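Local coordinates for sphingomyelinase-c (Listeria ivanovii, PDB 1ZWX), which belongs to the DNase I-like endonuclease/exonuclease/phosphatase family, whose members are built on two beta-sheets packed together and flanked by helices, at residues K161-S164 with R165-A169; A35-I38 with A39-D42; S233-K236 with E237-P240; D203-H206 with D207-K210. One frame throughout, in Å; residues are numbered along the deposited sequence.

Contact 1. Residues K161-S164 with R165-A169; sequences KDTS and RAIRA
Four successive i to i+4 hydrogen bonds, from the N-H groups of Arg165, Ala166, Ile167 and Arg168 to the carbonyls of Lys161, Asp162, Thr163 and Ser164, make 161-169 the first turns of one alpha-helix. The last of them, Arg168 N to Ser164 O, spans 3.0 Å and is nearly straight at 169°. That same oxygen carries more than the backbone bond: it stands 3.8 Å above the centre of the Arg168 guanidinium plane. The head folds back over its own helix because the arginine chain turns at chi3 (-74°), while CG and CB of Arg168 also lie along this carbonyl. With Arg168 NH2 3.8 Å from Ser164 OG, serine and arginine are neighbours rather than partners; Asp155 takes both, as a hydrogen bond from the serine and a salt bridge from the arginine, while Glu204 holds Arg168 NE and the carbonyl of Gln153 takes NH1. The guanidinium is thus fixed from several directions. On another side of the helix, Thr163 CG2 meets the end of Ile167, CD1, at 3.8 Å, and Ile167 CG1 packs 3.3 Å from Thr163 O. Arg165 runs extended away from the first turn to a salt bridge with Asp207. The geometry is that of the opening of helix 161-182, the crossover helix of a beta-alpha-beta unit between strands 143-151 and 189-193.

Contact 2. Residues A35-I38 with A39-D42; sequences ADLI and AQAD
Gln40 lays its side chain along the carbonyl of Asp36, with CG 3.1 Å and CD 3.3 Å from Asp36 O. The same oxygen accepts the backbone N-H of Gln40 at 3.0 Å, the donor tilted only 17° from the carbonyl plane, although the bond is bent at the hydrogen. A second, weak bond runs from Gln40 N to Leu37 O, so the amide hydrogen leans between two carbonyls as the helix runs out. One residue on, Ala41 N reaches Ile38 O at 3.2 Å; this i to i+3 bond closes a three-residue turn in place of the regular four-residue one, and its donor sits well above the carbonyl plane. Ala41 CB packs against the carbonyls of Leu37 and Ile38, and Ala39 CB stands 3.7 Å from Ala35 O.

With CG beside the backbone N (chi1 -67°) and the chain extended beyond it, Gln40 carries its amide back toward Asp36 CB. The two polar ends are joined through a water that accepts from Gln40 NE2 at 3.0 Å and gives a weak bond to Asp36 OD1. Asp36 has firmer partners in helix 58-67: Asn67 ND2 binds OD1, and Arg63 forms a salt bridge with OD2. Asn67 also binds Ala35 O, while Leu64 covers Ala35 and Ile38, and Phe288 lies against Ile38 and Ala41. Such a shift from four- to three-residue bonding, followed by an extended residue (psi 149° at Ala41), is the C-terminal end of an alpha-helix, here where helix 31-39 gives way to the loop leading to strand 49-55.

Contact 3. Residues S233-K236 with E237-P240; sequences SMLK and ESYP
The Tyr239 ring meets Leu235 obliquely: Leu235 CD2 approaches ring atom CD1 of Tyr239 at 4.0 Å, and the two side chains cross at a slant. This methyl also lies 3.8 Å from Ser238 OG, so the leucine branch touches two consecutive residues of the following turn. Tyr239 has CG beside its backbone N (chi1 -60°), which leaves CD1 within reach of the leucine methyl. The puckered pyrrolidine ring of Pro240 packs on the last turn, with CB 3.2 Å and CG 3.6 Å from Lys236 O.

Two backbone bonds hold the turn beneath these groups. Tyr239 N donates to Leu235 O at 2.8 Å, whereas the preceding one, Ser238 N to Met234 O, is long and weak at 3.3 Å. Ser238 OG, placed between its own N and carbonyl carbon, lies 3.2 Å from Met234 O. Beyond the contact, Leu235 is packed by Trp227, Pro229 and Asp290, and Met234 by Trp29 and Tyr285. Ser233 OG is hydrogen-bonded to Asp287 and to the backbone N of Gln286, which ties the first turn of the helix to the chain just after strand 281-285.

Tyr239 is where the backbone leaves helical angles. Pro240 has no N-H to give to Lys236 O, the next acceptor in the i to i+4 pattern. The chemistry therefore implies a short helix that ends just before Tyr239, followed by a proline that cannot continue its bonding, the carbonyl of Lys236 being covered by ring carbons instead of an N-H.

Contact 4. Residues D203-H206 with D207-K210; sequences DEYH and DMLK. Unlike the reference sequence in segment 207-210: Leu209 (reference Phe).
With CG of His206 anti to its backbone N (chi1 170°) and CG of Asp207 beside its own (chi1 -76°), the imidazole and the carboxylate are brought together. Ring nitrogen ND1 of His206 consequently donates to Asp207 OD1 at 3.0 Å, with the oxygen near the ring plane and accepting through its anti lone pair. The bond is fairly straight, although the ring and carboxylate planes stand 62° apart. The other carboxylate oxygen is engaged by helix 161-182.

Lys210 bends at chi2 and chi4, bringing NZ obliquely to the imidazole, 3.3 Å from His206 NE2, at an angle unsuited to a direct hydrogen bond. Water links them instead: one molecule is bonded to both His206 NE2 and Lys210 NZ, each at 3.0 Å, and a second accepts from NZ and donates to His206 O while lying over one face of the ring.

Round the helix from this polar side, Tyr205 is flanked by two apolar side chains that slant across its ring. Met208 CE touches Tyr205 CD1 at 3.6 Å, and Leu209 CD1 and CD2 reach CE2 and CZ. Tyr200 adds an edge-to-face ring contact, Phe251 of strand 248-252 packs on the same residue, and the Tyr205 hydroxyl bonds Ser216. Beneath run the regular helical bonds, Met208 N to Glu204 O (2.8 Å) and Leu209 N to Tyr205 O.

The chemistry implies a divided helix: an apolar side turned to the sheet, and a polar side where carboxylate and water fix the imidazole. Asp207 would probably favour a protonated ring, and the nearby Lys210 ammonium would probably disfavour it.

From the N terminus, contact 2 comes first, at the end of helix 31-39; contact 1 follows at the start of helix 161-182, then contact 4 on helix 203-212 and contact 3 on helix 233-238. Each is local, bending the chain through a helical turn or an ending, so they stand in series and none crosses or encloses another. Contacts 1 and 4 touch, through Arg168 with Glu204 and Arg165 with Asp207, joining two helices on the same side of the chain's centre. Contact 2 lies on the opposite side, its centre about 34 Å from that of contact 1. Contact 3 stays separate, its nearest atoms about 8 Å from contact 2.

Contact 1. Residues K161-S164 with R165-A169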
loop_
_atom_site.group_PDB
_atom_site.type_symbol
_atom_site.label_atom_id
_atom_site.label_comp_id
_atom_site.label_asym_id
_atom_site.label_seq_id
_atom_site.Cartn_x
_atom_site.Cartn_y
_atom_site.Cartn_z
ATOM N N LYS A 161 -5.315 14.359 16.198
ATOM C CA LYS A 161 -6.086 13.572 15.234
ATOM C C LYS A 161 -6.868 14.469 14.252
ATOM O O LYS A 161 -7.071 14.065 13.114
ATOM C CB LYS A 161 -7.010 12.569 15.956
ATOM C CG LYS A 161 -6.208 11.446 16.636
ATOM C CD LYS A 161 -7.091 10.428 17.369
ATOM C CE LYS A 161 -6.332 9.133 17.716
ATOM N NZ LYS A 161 -5.044 9.331 18.431
ATOM N N ASP A 162 -7.283 15.674 14.665
ATOM C CA ASP A 162 -7.845 16.663 13.705
ATOM C C ASP A 162 -6.860 17.043 12.620
ATOM O O ASP A 162 -7.204 17.197 11.434
ATOM C CB ASP A 162 -8.212 17.964 14.407
ATOM C CG ASP A 162 -9.374 17.805 15.317
ATOM O OD1 ASP A 162 -9.184 18.013 16.546
ATOM O OD2 ASP A 162 -10.465 17.450 14.808
ATOM N N THR A 163 -5.625 17.256 13.048
ATOM C CA THR A 163 -4.557 17.597 12.128
ATOM C C THR A 163 -4.242 16.415 11.139
ATOM O O THR A 163 -4.150 16.616 9.928
ATOM C CB THR A 163 -3.304 18.004 12.904
ATOM O OG1 THR A 163 -3.539 19.279 13.520
ATOM C CG2 THR A 163 -2.120 18.172 11.939
ATOM N N SER A 164 -4.052 15.226 11.671
ATOM C CA SER A 164 -3.744 14.084 10.787
ATOM C C SER A 164 -4.956 13.802 9.853
ATOM O O SER A 164 -4.779 13.518 8.674
ATOM C CB SER A 164 -3.253 12.870 11.575
ATOM O OG SER A 164 -4.177 12.455 12.557
ATOM N N ARG A 165 -6.172 13.942 10.362
ATOM C CA ARG A 165 -7.359 13.841 9.486
ATOM C C ARG A 165 -7.404 14.881 8.345
ATOM O O ARG A 165 -7.722 14.560 7.164
ATOM C CB ARG A 165 -8.646 13.831 10.350
ATOM C CG ARG A 165 -9.956 13.896 9.545
ATOM C CD ARG A 165 -11.151 13.557 10.441
ATOM N NE ARG A 165 -12.399 13.476 9.669
ATOM C CZ ARG A 165 -13.600 13.211 10.187
ATOM N NH1 ARG A 165 -13.738 12.998 11.499
ATOM N NH2 ARG A 165 -14.666 13.171 9.393
ATOM N N ALA A 166 -7.103 16.138 8.666
ATOM C CA ALA A 166 -7.045 17.181 7.651
ATOM C C ALA A 166 -5.976 16.889 6.599
ATOM O O ALA A 166 -6.204 17.080 5.400
ATOM C CB ALA A 166 -6.764 18.547 8.285
ATOM N N ILE A 167 -4.787 16.475 7.052
ATOM C CA ILE A 167 -3.712 16.156 6.109
ATOM C C ILE A 167 -4.169 15.011 5.163
ATOM O O ILE A 167 -4.035 15.144 3.953
ATOM C CB ILE A 167 -2.380 15.762 6.845
ATOM C CG1 ILE A 167 -1.808 16.974 7.604
ATOM C CG2 ILE A 167 -1.319 15.291 5.836
ATOM C CD1 ILE A 167 -0.809 16.543 8.712
ATOM N N ARG A 168 -4.723 13.938 5.714
ATOM C CA ARG A 168 -5.199 12.796 4.889
ATOM C C ARG A 168 -6.281 13.233 3.911
ATOM O O ARG A 168 -6.318 12.785 2.781
ATOM C CB ARG A 168 -5.756 11.685 5.730
ATOM C CG ARG A 168 -4.696 10.827 6.393
ATOM C CD ARG A 168 -5.301 9.616 6.995
ATOM N NE ARG A 168 -6.057 9.860 8.234
ATOM C CZ ARG A 168 -5.539 9.857 9.459
ATOM N NH1 ARG A 168 -4.235 9.589 9.658
ATOM N NH2 ARG A 168 -6.355 10.097 10.493
ATOM N N ALA A 169 -7.150 14.149 4.348
ATOM C CA ALA A 169 -8.197 14.670 3.490
ATOM C C ALA A 169 -7.601 15.466 2.335
ATOM O O ALA A 169 -8.093 15.342 1.191
ATOM C CB ALA A 169 -9.231 15.504 4.328
#

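Contact 2. Residues A35-I38 with A39-D42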
loop_
_atom_site.group_PDB
_atom_site.type_symbol
_atom_site.label_atom_id
_atom_site.label_comp_id
_atom_site.label_asym_id
_atom_site.label_seq_id
_atom_site.Cartn_x
_atom_site.Cartn_y
_atom_site.Cartn_z
ATOM N N ALA A 35 12.296 -9.592 3.101
ATOM C CA ALA A 35 12.292 -9.334 1.669
ATOM C C ALA A 35 12.311 -10.654 0.863
ATOM O O ALA A 35 11.768 -10.704 -0.254
ATOM C CB ALA A 35 13.470 -8.437 1.256
ATOM N N ASP A 36 12.921 -11.704 1.432
ATOM C CA ASP A 36 12.890 -13.049 0.825
ATOM C C ASP A 36 11.613 -13.791 1.132
ATOM O O ASP A 36 10.988 -14.350 0.223
ATOM C CB ASP A 36 14.100 -13.895 1.265
ATOM C CG ASP A 36 15.407 -13.373 0.740
ATOM O OD1 ASP A 36 15.425 -12.679 -0.291
ATOM O OD2 ASP A 36 16.465 -13.651 1.360
ATOM N N LEU A 37 11.216 -13.802 2.405
ATOM C CA LEU A 37 10.026 -14.505 2.861
ATOM C C LEU A 37 8.756 -14.039 2.135
ATOM O O LEU A 37 7.914 -14.854 1.718
ATOM C CB LEU A 37 9.828 -14.314 4.362
ATOM C CG LEU A 37 10.803 -14.999 5.333
ATOM C CD1 LEU A 37 10.245 -14.849 6.745
ATOM C CD2 LEU A 37 10.991 -16.503 4.953
ATOM N N ILE A 38 8.622 -12.724 2.019
ATOM C CA ILE A 38 7.454 -12.129 1.379
ATOM C C ILE A 38 7.383 -12.540 -0.104
ATOM O O ILE A 38 6.321 -12.933 -0.582
ATOM C CB ILE A 38 7.461 -10.569 1.510
ATOM C CG1 ILE A 38 7.175 -10.128 2.953
ATOM C CG2 ILE A 38 6.477 -9.927 0.507
ATOM C CD1 ILE A 38 7.621 -8.648 3.210
ATOM N N ALA A 39 8.487 -12.403 -0.832
ATOM C CA ALA A 39 8.508 -12.742 -2.256
ATOM C C ALA A 39 8.333 -14.255 -2.525
ATOM O O ALA A 39 7.883 -14.642 -3.629
ATOM C CB ALA A 39 9.772 -12.221 -2.920
ATOM N N GLN A 40 8.651 -15.084 -1.525
ATOM C CA GLN A 40 8.471 -16.558 -1.584
ATOM C C GLN A 40 7.099 -17.036 -1.134
ATOM O O GLN A 40 6.793 -18.229 -1.234
ATOM C CB GLN A 40 9.520 -17.260 -0.706
ATOM C CG GLN A 40 10.957 -17.120 -1.232
ATOM C CD GLN A 40 12.014 -17.480 -0.195
ATOM O OE1 GLN A 40 11.718 -17.941 0.921
ATOM N NE2 GLN A 40 13.253 -17.262 -0.560
ATOM N N ALA A 41 6.267 -16.125 -0.632
ATOM C CA ALA A 41 4.991 -16.513 -0.021
ATOM C C ALA A 41 3.931 -16.754 -1.111
ATOM O O ALA A 41 3.953 -16.115 -2.170
ATOM C CB ALA A 41 4.498 -15.436 0.949
ATOM N N ASP A 42 3.012 -17.669 -0.817
ATOM C CA ASP A 42 1.915 -17.981 -1.733
ATOM C C ASP A 42 1.008 -16.787 -2.007
ATOM O O ASP A 42 0.528 -16.628 -3.143
ATOM C CB ASP A 42 1.127 -19.181 -1.228
ATOM C CG ASP A 42 1.893 -20.496 -1.401
ATOM O OD1 ASP A 42 2.904 -20.524 -2.152
ATOM O OD2 ASP A 42 1.481 -21.501 -0.781
HETATM O O HOH W 1 14.183 -15.016 -2.308
#

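Contact 3. Residues S233-K236 with E237-P240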
loop_
_atom_site.group_PDB
_atom_site.type_symbol
_atom_site.label_atom_id
_atom_site.label_comp_id
_atom_site.label_asym_id
_atom_site.label_seq_id
_atom_site.Cartn_x
_atom_site.Cartn_y
_atom_site.Cartn_z
ATOM N N SER A 233 2.449 -10.980 15.634
ATOM C CA SER A 233 3.597 -11.185 16.510
ATOM C C SER A 233 4.502 -9.928 16.624
ATOM O O SER A 233 5.027 -9.637 17.706
ATOM C CB SER A 233 4.387 -12.386 16.028
ATOM O OG SER A 233 5.040 -12.116 14.794
ATOM N N MET A 234 4.660 -9.176 15.525
ATOM C CA MET A 234 5.504 -7.968 15.527
ATOM C C MET A 234 4.855 -6.820 16.335
ATOM O O MET A 234 5.554 -6.063 17.005
ATOM C CB MET A 234 5.867 -7.521 14.095
ATOM C CG MET A 234 6.510 -8.636 13.200
ATOM S SD MET A 234 6.823 -8.222 11.449
ATOM C CE MET A 234 8.232 -7.177 11.718
ATOM N N LEU A 235 3.531 -6.697 16.288
ATOM C CA LEU A 235 2.836 -5.653 17.054
ATOM C C LEU A 235 2.704 -5.999 18.550
ATOM O O LEU A 235 2.565 -5.103 19.388
ATOM C CB LEU A 235 1.455 -5.362 16.469
ATOM C CG LEU A 235 1.437 -4.714 15.085
ATOM C CD1 LEU A 235 0.006 -4.516 14.616
ATOM C CD2 LEU A 235 2.197 -3.384 15.111
ATOM N N LYS A 236 2.708 -7.286 18.873
ATOM C CA LYS A 236 2.690 -7.732 20.259
ATOM C C LYS A 236 3.909 -7.206 21.003
ATOM O O LYS A 236 3.841 -6.902 22.192
ATOM C CB LYS A 236 2.626 -9.255 20.327
ATOM C CG LYS A 236 1.238 -9.763 19.989
ATOM C CD LYS A 236 1.169 -11.273 19.971
ATOM C CE LYS A 236 -0.260 -11.708 19.826
ATOM N NZ LYS A 236 -0.346 -13.134 19.471
ATOM N N GLU A 237 5.014 -7.101 20.277
ATOM C CA GLU A 237 6.234 -6.495 20.772
ATOM C C GLU A 237 6.101 -4.960 20.881
ATOM O O GLU A 237 6.297 -4.398 21.959
ATOM C CB GLU A 237 7.420 -6.922 19.877
ATOM C CG GLU A 237 8.838 -6.558 20.373
ATOM C CD GLU A 237 9.132 -6.949 21.844
ATOM O OE1 GLU A 237 9.980 -6.285 22.476
ATOM O OE2 GLU A 237 8.523 -7.898 22.379
ATOM N N SER A 238 5.709 -4.297 19.797
ATOM C CA SER A 238 5.808 -2.837 19.726
ATOM C C SER A 238 4.603 -2.024 20.196
ATOM O O SER A 238 4.778 -0.931 20.757
ATOM C CB SER A 238 6.200 -2.419 18.315
ATOM O OG SER A 238 5.253 -2.912 17.383
ATOM N N TYR A 239 3.390 -2.517 19.927
ATOM C CA TYR A 239 2.165 -1.837 20.339
ATOM C C TYR A 239 1.136 -2.788 20.931
ATOM O O TYR A 239 -0.007 -2.795 20.471
ATOM C CB TYR A 239 1.521 -1.091 19.156
ATOM C CG TYR A 239 2.422 -0.041 18.557
ATOM C CD1 TYR A 239 3.295 -0.363 17.543
ATOM C CD2 TYR A 239 2.411 1.275 19.035
ATOM C CE1 TYR A 239 4.140 0.591 16.987
ATOM C CE2 TYR A 239 3.254 2.232 18.482
ATOM C CZ TYR A 239 4.105 1.878 17.455
ATOM O OH TYR A 239 4.946 2.825 16.911
ATOM N N PRO A 240 1.506 -3.546 21.991
ATOM C CA PRO A 240 0.634 -4.635 22.465
ATOM C C PRO A 240 -0.721 -4.137 22.989
ATOM O O PRO A 240 -1.722 -4.874 22.973
ATOM C CB PRO A 240 1.449 -5.270 23.606
ATOM C CG PRO A 240 2.357 -4.183 24.082
ATOM C CD PRO A 240 2.705 -3.391 22.844
#

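Contact 4. Residues D203-H206 with D207-K210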
loop_
_atom_site.group_PDB
_atom_site.type_symbol
_atom_site.label_atom_id
_atom_site.label_comp_id
_atom_site.label_asym_id
_atom_site.label_seq_id
_atom_site.Cartn_x
_atom_site.Cartn_y
_atom_site.Cartn_z
ATOM N N ASP A 203 -16.518 8.118 11.037
ATOM C CA ASP A 203 -16.881 9.315 10.280
ATOM C C ASP A 203 -15.857 9.601 9.178
ATOM O O ASP A 203 -16.236 9.950 8.055
ATOM C CB ASP A 203 -16.979 10.552 11.176
ATOM C CG ASP A 203 -18.230 10.555 12.057
ATOM O OD1 ASP A 203 -19.083 9.650 11.948
ATOM O OD2 ASP A 203 -18.351 11.479 12.886
ATOM N N GLU A 204 -14.565 9.489 9.516
ATOM C CA GLU A 204 -13.499 9.745 8.548
ATOM C C GLU A 204 -13.604 8.752 7.364
ATOM O O GLU A 204 -13.369 9.132 6.233
ATOM C CB GLU A 204 -12.100 9.675 9.172
ATOM C CG GLU A 204 -11.029 10.191 8.193
ATOM C CD GLU A 204 -9.599 10.137 8.726
ATOM O OE1 GLU A 204 -8.708 10.753 8.115
ATOM O OE2 GLU A 204 -9.385 9.499 9.734
ATOM N N TYR A 205 -13.956 7.507 7.642
ATOM C CA TYR A 205 -14.183 6.511 6.575
ATOM C C TYR A 205 -15.285 6.977 5.614
ATOM O O TYR A 205 -15.088 7.018 4.403
ATOM C CB TYR A 205 -14.521 5.142 7.135
ATOM C CG TYR A 205 -14.670 4.112 6.014
ATOM C CD1 TYR A 205 -13.540 3.455 5.480
ATOM C CD2 TYR A 205 -15.916 3.830 5.465
ATOM C CE1 TYR A 205 -13.667 2.531 4.441
ATOM C CE2 TYR A 205 -16.054 2.887 4.411
ATOM C CZ TYR A 205 -14.927 2.267 3.902
ATOM O OH TYR A 205 -15.065 1.346 2.888
ATOM N N HIS A 206 -16.427 7.388 6.170
ATOM C CA HIS A 206 -17.509 7.981 5.372
ATOM C C HIS A 206 -17.007 9.066 4.469
ATOM O O HIS A 206 -17.281 9.050 3.254
ATOM C CB HIS A 206 -18.654 8.519 6.276
ATOM C CG HIS A 206 -19.664 9.340 5.528
ATOM N ND1 HIS A 206 -19.427 10.642 5.139
ATOM C CD2 HIS A 206 -20.900 9.029 5.064
ATOM C CE1 HIS A 206 -20.473 11.100 4.470
ATOM N NE2 HIS A 206 -21.379 10.138 4.406
ATOM N N ASP A 207 -16.243 10.010 5.026
ATOM C CA ASP A 207 -15.740 11.117 4.242
ATOM C C ASP A 207 -14.728 10.707 3.174
ATOM O O ASP A 207 -14.677 11.314 2.097
ATOM C CB ASP A 207 -15.113 12.174 5.145
ATOM C CG ASP A 207 -16.166 13.021 5.877
ATOM O OD1 ASP A 207 -17.372 12.648 5.919
ATOM O OD2 ASP A 207 -15.757 14.040 6.424
ATOM N N MET A 208 -13.885 9.731 3.504
ATOM C CA MET A 208 -12.906 9.199 2.529
ATOM C C MET A 208 -13.613 8.695 1.267
ATOM O O MET A 208 -13.141 8.951 0.155
ATOM C CB MET A 208 -12.115 8.040 3.121
ATOM C CG MET A 208 -11.204 7.336 2.060
ATOM S SD MET A 208 -9.986 6.246 2.830
ATOM C CE MET A 208 -10.995 4.950 3.450
ATOM N N LEU A 209 -14.724 7.984 1.451
ATOM C CA LEU A 209 -15.530 7.508 0.296
ATOM C C LEU A 209 -15.853 8.674 -0.635
ATOM O O LEU A 209 -15.694 8.582 -1.878
ATOM C CB LEU A 209 -16.769 6.687 0.727
ATOM C CG LEU A 209 -16.564 5.405 1.558
ATOM C CD1 LEU A 209 -17.855 4.647 1.786
ATOM C CD2 LEU A 209 -15.463 4.483 0.994
ATOM N N LYS A 210 -16.213 9.822 -0.058
ATOM C CA LYS A 210 -16.551 10.980 -0.874
ATOM C C LYS A 210 -15.349 11.659 -1.496
ATOM O O LYS A 210 -15.414 12.169 -2.618
ATOM C CB LYS A 210 -17.374 12.018 -0.051
ATOM C CG LYS A 210 -18.729 11.513 0.443
ATOM C CD LYS A 210 -19.706 11.315 -0.733
ATOM C CE LYS A 210 -21.164 11.031 -0.309
ATOM N NZ LYS A 210 -21.268 10.561 1.100
HETATM O O HOH W 2 -19.710 8.172 2.146
HETATM O O HOH W 3 -23.703 9.650 2.643
#